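Uncharacterized protein (Thermus thermophilus, PDB 2DBS) is of unknown function, a small DUF5647-family protein whose two copies join their beta-sheets across the subunit interface. Local coordinates at residues A9-V14 against L34-L39; S63-F68 against R75-G80. All blocks are in the same frame, centred on the assembly; numbering follows the deposited sequence.

Contact 1 of 2, residues A9-V14 against L34-L39; sequences AELDGV and LVLLPL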
ATOM      1  N   ALA B   9       2.928  15.450  -6.986  1.00 51.05           N
ATOM      2  CA  ALA B   9       4.192  16.189  -7.076  1.00 49.75           C
ATOM      3  C   ALA B   9       4.422  16.880  -5.745  1.00 48.69           C
ATOM      4  O   ALA B   9       5.507  16.837  -5.185  1.00 48.10           O
ATOM      5  CB  ALA B   9       4.121  17.222  -8.192  1.00 49.45           C
ATOM      6  N   GLU B  10       3.374  17.525  -5.256  1.00 48.39           N
ATOM      7  CA  GLU B  10       3.401  18.206  -3.974  1.00 48.32           C
ATOM      8  C   GLU B  10       3.628  17.174  -2.853  1.00 47.95           C
ATOM      9  O   GLU B  10       4.549  17.308  -2.038  1.00 47.59           O
ATOM     10  CB  GLU B  10       2.069  18.929  -3.753  1.00 48.10           C
ATOM     11  CG  GLU B  10       1.955  19.611  -2.412  1.00 49.24           C
ATOM     12  CD  GLU B  10       0.599  20.213  -2.206  1.00 49.24           C
ATOM     13  OE1 GLU B  10       0.376  20.803  -1.126  1.00 50.54           O
ATOM     14  OE2 GLU B  10      -0.239  20.093  -3.127  1.00 47.73           O
ATOM     15  N   LEU B  11       2.787  16.142  -2.820  1.00 47.02           N
ATOM     16  CA  LEU B  11       2.911  15.117  -1.795  1.00 46.70           C
ATOM     17  C   LEU B  11       4.277  14.439  -1.799  1.00 46.16           C
ATOM     18  O   LEU B  11       4.753  13.966  -0.763  1.00 45.55           O
ATOM     19  CB  LEU B  11       1.812  14.060  -1.958  1.00 47.08           C
ATOM     20  CG  LEU B  11       0.391  14.423  -1.513  1.00 45.99           C
ATOM     21  CD1 LEU B  11      -0.504  13.198  -1.662  1.00 46.81           C
ATOM     22  CD2 LEU B  11       0.398  14.895  -0.068  1.00 46.22           C
ATOM     23  N   ASP B  12       4.913  14.389  -2.963  1.00 46.67           N
ATOM     24  CA  ASP B  12       6.213  13.756  -3.052  1.00 46.11           C
ATOM     25  C   ASP B  12       7.180  14.678  -2.351  1.00 45.63           C
ATOM     26  O   ASP B  12       8.166  14.238  -1.761  1.00 45.66           O
ATOM     27  CB  ASP B  12       6.632  13.574  -4.499  1.00 49.13           C
ATOM     28  CG  ASP B  12       7.721  12.537  -4.648  1.00 52.94           C
ATOM     29  OD1 ASP B  12       8.740  12.628  -3.921  1.00 54.97           O
ATOM     30  OD2 ASP B  12       7.554  11.625  -5.490  1.00 55.52           O
ATOM     31  N   GLY B  13       6.878  15.971  -2.418  1.00 44.44           N
ATOM     32  CA  GLY B  13       7.717  16.948  -1.764  1.00 42.94           C
ATOM     33  C   GLY B  13       7.664  16.694  -0.277  1.00 41.31           C
ATOM     34  O   GLY B  13       8.708  16.534   0.359  1.00 42.05           O
ATOM     35  N   VAL B  14       6.448  16.638   0.269  1.00 39.93           N
ATOM     36  CA  VAL B  14       6.254  16.413   1.705  1.00 36.78           C
ATOM     37  C   VAL B  14       6.929  15.129   2.152  1.00 35.71           C
ATOM     38  O   VAL B  14       7.409  15.036   3.284  1.00 33.82           O
ATOM     39  CB  VAL B  14       4.764  16.336   2.070  1.00 35.98           C
ATOM     40  CG1 VAL B  14       4.613  16.265   3.595  1.00 37.42           C
ATOM     41  CG2 VAL B  14       4.030  17.532   1.495  1.00 33.04           C
ATOM     42  N   LEU B  34       8.768   5.072  -6.497  1.00 38.12           N
ATOM     43  CA  LEU B  34       7.880   5.510  -5.453  1.00 38.63           C
ATOM     44  C   LEU B  34       6.411   5.583  -5.846  1.00 39.01           C
ATOM     45  O   LEU B  34       6.040   6.314  -6.755  1.00 39.81           O
ATOM     46  CB  LEU B  34       8.324   6.877  -4.971  1.00 38.55           C
ATOM     47  CG  LEU B  34       7.457   7.473  -3.877  1.00 39.16           C
ATOM     48  CD1 LEU B  34       7.949   6.950  -2.538  1.00 38.98           C
ATOM     49  CD2 LEU B  34       7.528   8.995  -3.941  1.00 38.58           C
ATOM     50  N   VAL B  35       5.568   4.836  -5.146  1.00 38.38           N
ATOM     51  CA  VAL B  35       4.146   4.870  -5.419  1.00 37.07           C
ATOM     52  C   VAL B  35       3.496   5.566  -4.230  1.00 36.57           C
ATOM     53  O   VAL B  35       3.444   5.013  -3.132  1.00 35.85           O
ATOM     54  CB  VAL B  35       3.564   3.448  -5.570  1.00 37.47           C
ATOM     55  CG1 VAL B  35       2.174   3.529  -6.134  1.00 36.07           C
ATOM     56  CG2 VAL B  35       4.465   2.605  -6.469  1.00 36.91           C
ATOM     57  N   LEU B  36       3.031   6.794  -4.458  1.00 35.71           N
ATOM     58  CA  LEU B  36       2.383   7.599  -3.429  1.00 35.42           C
ATOM     59  C   LEU B  36       0.889   7.338  -3.394  1.00 35.01           C
ATOM     60  O   LEU B  36       0.196   7.671  -4.330  1.00 35.78           O
ATOM     61  CB  LEU B  36       2.583   9.091  -3.707  1.00 35.35           C
ATOM     62  CG  LEU B  36       3.709   9.942  -3.122  1.00 35.70           C
ATOM     63  CD1 LEU B  36       3.080  11.195  -2.515  1.00 33.91           C
ATOM     64  CD2 LEU B  36       4.492   9.178  -2.074  1.00 34.51           C
ATOM     65  N   LEU B  37       0.375   6.771  -2.311  1.00 36.11           N
ATOM     66  CA  LEU B  37      -1.060   6.511  -2.240  1.00 35.60           C
ATOM     67  C   LEU B  37      -1.819   7.271  -1.160  1.00 36.45           C
ATOM     68  O   LEU B  37      -1.862   6.857  -0.001  1.00 35.41           O
ATOM     69  CB  LEU B  37      -1.341   5.018  -2.064  1.00 33.40           C
ATOM     70  CG  LEU B  37      -0.890   4.094  -3.179  1.00 33.17           C
ATOM     71  CD1 LEU B  37      -1.369   2.701  -2.862  1.00 33.94           C
ATOM     72  CD2 LEU B  37      -1.426   4.555  -4.509  1.00 32.66           C
ATOM     73  N   PRO B  38      -2.426   8.406  -1.527  1.00 37.65           N
ATOM     74  CA  PRO B  38      -3.189   9.179  -0.536  1.00 39.25           C
ATOM     75  C   PRO B  38      -4.463   8.383  -0.193  1.00 40.96           C
ATOM     76  O   PRO B  38      -5.462   8.455  -0.937  1.00 42.74           O
ATOM     77  CB  PRO B  38      -3.515  10.468  -1.290  1.00 38.91           C
ATOM     78  CG  PRO B  38      -2.396  10.581  -2.275  1.00 36.41           C
ATOM     79  CD  PRO B  38      -2.233   9.179  -2.763  1.00 36.77           C
ATOM     80  N   LEU B  39      -4.434   7.618   0.907  1.00 40.73           N
ATOM     81  CA  LEU B  39      -5.591   6.805   1.303  1.00 38.84           C
ATOM     82  C   LEU B  39      -6.901   7.554   1.499  1.00 39.43           C
ATOM     83  O   LEU B  39      -7.955   6.935   1.481  1.00 40.92           O
ATOM     84  CB  LEU B  39      -5.288   6.001   2.558  1.00 35.99           C
ATOM     85  CG  LEU B  39      -4.254   4.890   2.375  1.00 35.01           C
ATOM     86  CD1 LEU B  39      -4.254   4.027   3.621  1.00 33.90           C
ATOM     87  CD2 LEU B  39      -4.573   4.046   1.130  1.00 34.21           C
TER

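Contact 2 of 2, residues S63-F68 against R75-G80; sequences SVYALF and RLLLLG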
ATOM      1  N   SER B  63       9.432  -1.373  -5.870  1.00 39.17           N
ATOM      2  CA  SER B  63       8.421  -0.407  -5.449  1.00 37.97           C
ATOM      3  C   SER B  63       8.491  -0.017  -3.973  1.00 35.57           C
ATOM      4  O   SER B  63       8.839  -0.819  -3.091  1.00 34.81           O
ATOM      5  CB  SER B  63       7.011  -0.939  -5.754  1.00 38.66           C
ATOM      6  OG  SER B  63       6.866  -1.304  -7.117  1.00 42.14           O
ATOM      7  N   VAL B  64       8.163   1.243  -3.731  1.00 33.08           N
ATOM      8  CA  VAL B  64       8.121   1.796  -2.396  1.00 31.82           C
ATOM      9  C   VAL B  64       6.765   2.479  -2.305  1.00 30.76           C
ATOM     10  O   VAL B  64       6.482   3.395  -3.064  1.00 31.16           O
ATOM     11  CB  VAL B  64       9.253   2.826  -2.162  1.00 31.16           C
ATOM     12  CG1 VAL B  64       9.042   3.548  -0.815  1.00 29.66           C
ATOM     13  CG2 VAL B  64      10.619   2.117  -2.202  1.00 28.88           C
ATOM     14  N   TYR B  65       5.920   1.998  -1.399  1.00 29.74           N
ATOM     15  CA  TYR B  65       4.603   2.566  -1.210  1.00 28.80           C
ATOM     16  C   TYR B  65       4.620   3.525  -0.044  1.00 28.08           C
ATOM     17  O   TYR B  65       5.050   3.161   1.030  1.00 26.94           O
ATOM     18  CB  TYR B  65       3.582   1.459  -0.928  1.00 30.72           C
ATOM     19  CG  TYR B  65       3.006   0.852  -2.178  1.00 32.28           C
ATOM     20  CD1 TYR B  65       3.737  -0.063  -2.930  1.00 33.39           C
ATOM     21  CD2 TYR B  65       1.767   1.279  -2.667  1.00 31.66           C
ATOM     22  CE1 TYR B  65       3.253  -0.531  -4.152  1.00 35.19           C
ATOM     23  CE2 TYR B  65       1.279   0.825  -3.872  1.00 32.22           C
ATOM     24  CZ  TYR B  65       2.024  -0.073  -4.612  1.00 33.92           C
ATOM     25  OH  TYR B  65       1.558  -0.493  -5.827  1.00 34.49           O
ATOM     26  N   ALA B  66       4.141   4.744  -0.261  1.00 27.28           N
ATOM     27  CA  ALA B  66       4.083   5.744   0.779  1.00 25.39           C
ATOM     28  C   ALA B  66       2.616   6.018   1.022  1.00 25.69           C
ATOM     29  O   ALA B  66       1.969   6.681   0.218  1.00 26.28           O
ATOM     30  CB  ALA B  66       4.781   6.996   0.321  1.00 27.00           C
ATOM     31  N   LEU B  67       2.085   5.487   2.121  1.00 25.32           N
ATOM     32  CA  LEU B  67       0.670   5.676   2.468  1.00 24.88           C
ATOM     33  C   LEU B  67       0.472   7.021   3.152  1.00 24.84           C
ATOM     34  O   LEU B  67       1.036   7.275   4.209  1.00 22.80           O
ATOM     35  CB  LEU B  67       0.173   4.551   3.373  1.00 23.37           C
ATOM     36  CG  LEU B  67       0.202   3.135   2.785  1.00 25.03           C
ATOM     37  CD1 LEU B  67      -0.191   2.109   3.845  1.00 24.26           C
ATOM     38  CD2 LEU B  67      -0.737   3.054   1.596  1.00 23.58           C
ATOM     39  N   PHE B  68      -0.338   7.866   2.521  1.00 25.69           N
ATOM     40  CA  PHE B  68      -0.604   9.211   2.982  1.00 27.17           C
ATOM     41  C   PHE B  68      -1.960   9.404   3.612  1.00 30.04           C
ATOM     42  O   PHE B  68      -2.935   8.764   3.232  1.00 31.26           O
ATOM     43  CB  PHE B  68      -0.481  10.198   1.813  1.00 26.79           C
ATOM     44  CG  PHE B  68       0.939  10.573   1.476  1.00 28.26           C
ATOM     45  CD1 PHE B  68       1.834   9.623   0.996  1.00 27.33           C
ATOM     46  CD2 PHE B  68       1.393  11.871   1.688  1.00 26.73           C
ATOM     47  CE1 PHE B  68       3.140   9.961   0.743  1.00 26.30           C
ATOM     48  CE2 PHE B  68       2.704  12.215   1.436  1.00 26.48           C
ATOM     49  CZ  PHE B  68       3.579  11.262   0.964  1.00 26.62           C
ATOM     50  N   ARG B  75       2.974   5.880   6.604  1.00 27.02           N
ATOM     51  CA  ARG B  75       3.733   4.642   6.609  1.00 26.15           C
ATOM     52  C   ARG B  75       4.324   4.314   5.243  1.00 24.59           C
ATOM     53  O   ARG B  75       3.771   4.694   4.219  1.00 23.09           O
ATOM     54  CB  ARG B  75       2.848   3.487   7.092  1.00 27.90           C
ATOM     55  CG  ARG B  75       3.489   2.123   6.942  1.00 28.02           C
ATOM     56  CD  ARG B  75       2.572   1.033   7.436  1.00 30.89           C
ATOM     57  NE  ARG B  75       2.582   0.920   8.886  1.00 32.65           N
ATOM     58  CZ  ARG B  75       1.730   0.174   9.582  1.00 33.63           C
ATOM     59  NH1 ARG B  75       0.795  -0.524   8.957  1.00 31.46           N
ATOM     60  NH2 ARG B  75       1.811   0.129  10.909  1.00 34.89           N
ATOM     61  N   LEU B  76       5.458   3.614   5.245  1.00 24.50           N
ATOM     62  CA  LEU B  76       6.135   3.205   4.021  1.00 25.07           C
ATOM     63  C   LEU B  76       6.219   1.666   3.969  1.00 26.50           C
ATOM     64  O   LEU B  76       6.642   1.038   4.935  1.00 26.41           O
ATOM     65  CB  LEU B  76       7.552   3.794   3.968  1.00 25.15           C
ATOM     66  CG  LEU B  76       7.863   5.300   4.011  1.00 24.76           C
ATOM     67  CD1 LEU B  76       9.307   5.472   3.636  1.00 25.75           C
ATOM     68  CD2 LEU B  76       7.033   6.097   3.029  1.00 26.74           C
ATOM     69  N   LEU B  77       5.809   1.065   2.850  1.00 27.32           N
ATOM     70  CA  LEU B  77       5.840  -0.390   2.679  1.00 28.25           C
ATOM     71  C   LEU B  77       6.970  -0.707   1.715  1.00 30.39           C
ATOM     72  O   LEU B  77       6.935  -0.285   0.561  1.00 30.70           O
ATOM     73  CB  LEU B  77       4.511  -0.876   2.097  1.00 26.72           C
ATOM     74  CG  LEU B  77       3.305  -0.216   2.775  1.00 27.08           C
ATOM     75  CD1 LEU B  77       2.087  -0.279   1.909  1.00 25.82           C
ATOM     76  CD2 LEU B  77       3.057  -0.886   4.122  1.00 30.21           C
ATOM     77  N   LEU B  78       7.989  -1.414   2.198  1.00 33.47           N
ATOM     78  CA  LEU B  78       9.135  -1.784   1.374  1.00 35.35           C
ATOM     79  C   LEU B  78       8.870  -3.120   0.712  1.00 37.99           C
ATOM     80  O   LEU B  78       8.816  -4.166   1.362  1.00 38.33           O
ATOM     81  CB  LEU B  78      10.413  -1.856   2.210  1.00 35.77           C
ATOM     82  CG  LEU B  78      11.145  -0.554   2.609  1.00 36.10           C
ATOM     83  CD1 LEU B  78      10.535   0.642   1.899  1.00 34.59           C
ATOM     84  CD2 LEU B  78      11.107  -0.378   4.136  1.00 36.25           C
ATOM     85  N   LEU B  79       8.708  -3.052  -0.603  1.00 40.81           N
ATOM     86  CA  LEU B  79       8.405  -4.195  -1.448  1.00 44.65           C
ATOM     87  C   LEU B  79       9.228  -5.469  -1.299  1.00 46.43           C
ATOM     88  O   LEU B  79      10.465  -5.444  -1.267  1.00 48.01           O
ATOM     89  CB  LEU B  79       8.476  -3.774  -2.927  1.00 45.41           C
ATOM     90  CG  LEU B  79       8.110  -4.809  -4.015  1.00 44.92           C
ATOM     91  CD1 LEU B  79       6.596  -4.956  -3.998  1.00 44.30           C
ATOM     92  CD2 LEU B  79       8.606  -4.397  -5.421  1.00 40.73           C
ATOM     93  N   GLY B  80       8.500  -6.578  -1.225  1.00 47.04           N
ATOM     94  CA  GLY B  80       9.092  -7.894  -1.195  1.00 46.84           C
ATOM     95  C   GLY B  80       8.651  -8.368  -2.580  1.00 47.39           C
ATOM     96  O   GLY B  80       9.460  -8.587  -3.481  1.00 48.28           O
TER

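Contact 1 of 2, residues A9-V14 against L34-L39
Asp12 meets Leu34 through its carboxylate: OD2 lies 3.1 Å from Leu34 CD2, and the carboxylate carbon CG is 3.6 Å from the same methyl. The two side chains come from opposite directions. Asp12 CB does not point at the strand. With CG anti to the backbone N (chi1 -161°), the carboxylate swings round toward Leu34. Leu34 also holds its CG anti to its own N, which carries CD2 out to the helix. No hydrogen bond spans the two segments; the carboxylate lies against a methyl.

The apolar part centres on Leu11. Its CB points at the strand, and its CD1 methyl presses on CG of the Pro38 ring at 3.3 Å, the two side chains meeting at a slant. That is tighter than usual for two carbons. Pro38 CB lies farther from Leu11 CD1, at 4.1 Å. Leu36 fills the middle of the strand. The fine placement of Leu36 CD1 is doubtful, because the model sets it too close to Leu11 CB.

The axes of helix segment 9-14 and strand segment 34-38 come within 9.5 Å, at 103°. Leu34, Leu36 and Pro38 all point to the helix. Leu8 and Leu15 of helix 8-20 complete the packing, and Phe68 touches both Leu11 and Leu36. Helix 42-53 meets Val35 and Leu37 on the other face.

The chemistry is therefore hydrophobic: helix and strand are joined here by apolar packing, while Asp12 stays at the margin and partly exposed.

Contact 2 of 2, residues S63-F68 against R75-G80
Tyr65 and Leu77 pack together, with Leu77 CD1 lying obliquely to the tyrosine ring. The same methyl touches Tyr65 CB at 3.6 Å. With CG of Tyr65 anti to the carbonyl carbon (chi1 -86°), the ring leads away from strand 75-79 and CB does the touching. The Tyr65 side chain also touches Val35 and Leu37, and Leu77 of the second subunit. Ala66 O sits at the edge of the Phe68 ring, in its plane. Leu15 packs on Phe68.

Leu67 crosses Leu77 at about a right angle, and their CD1 atoms are 3.8 Å apart. Ala66 and Leu76 meet on the other face, CB to CD2 at 3.6 Å.

The segments are the two arms of an antiparallel beta hairpin. Tyr65 with Leu77 and Leu67 with Arg75 are hydrogen-bonded pairs; Val64 with Leu78 and Ala66 with Leu76 are non-hydrogen-bonded pairs. Leu77 N reaches Tyr65 O at 2.9 Å, in the carbonyl plane, and the return bond from Tyr65 N to Leu77 O is 3.2 Å. Leu67 N gives the shortest bond of the ladder, 2.8 Å to Arg75 O and nearly along the C=O axis. The outer bonds, Arg75 N to Leu67 O and Leu79 N to Ser63 O, are weak.

Leu79 CD2 lies 3.8 Å from Ser63 CB. Residues 75 to 78 also pair with an antiparallel strand of the second subunit.

Overall arrangement
Contacts 1 and 2 have centres 11 Å apart and meet within one sheet. Strand 33-38 of contact 1 runs parallel to strand 63-69 of contact 2. Val35 N lies 2.7 Å from Val64 O and Val35 O lies 3.0 Å from Ala66 N, both probable hydrogen bonds. Helix 42-53 links these two parallel strands and packs on the sheet, a beta-alpha-beta crossover. The hairpin then adds strand 72-79 at the far side, where the second subunit extends the sheet. Helix 8-20 serves both contacts, since Leu15 touches Leu34, Leu36, Ala66, Phe68 and Leu76. No active site or ligand is known here.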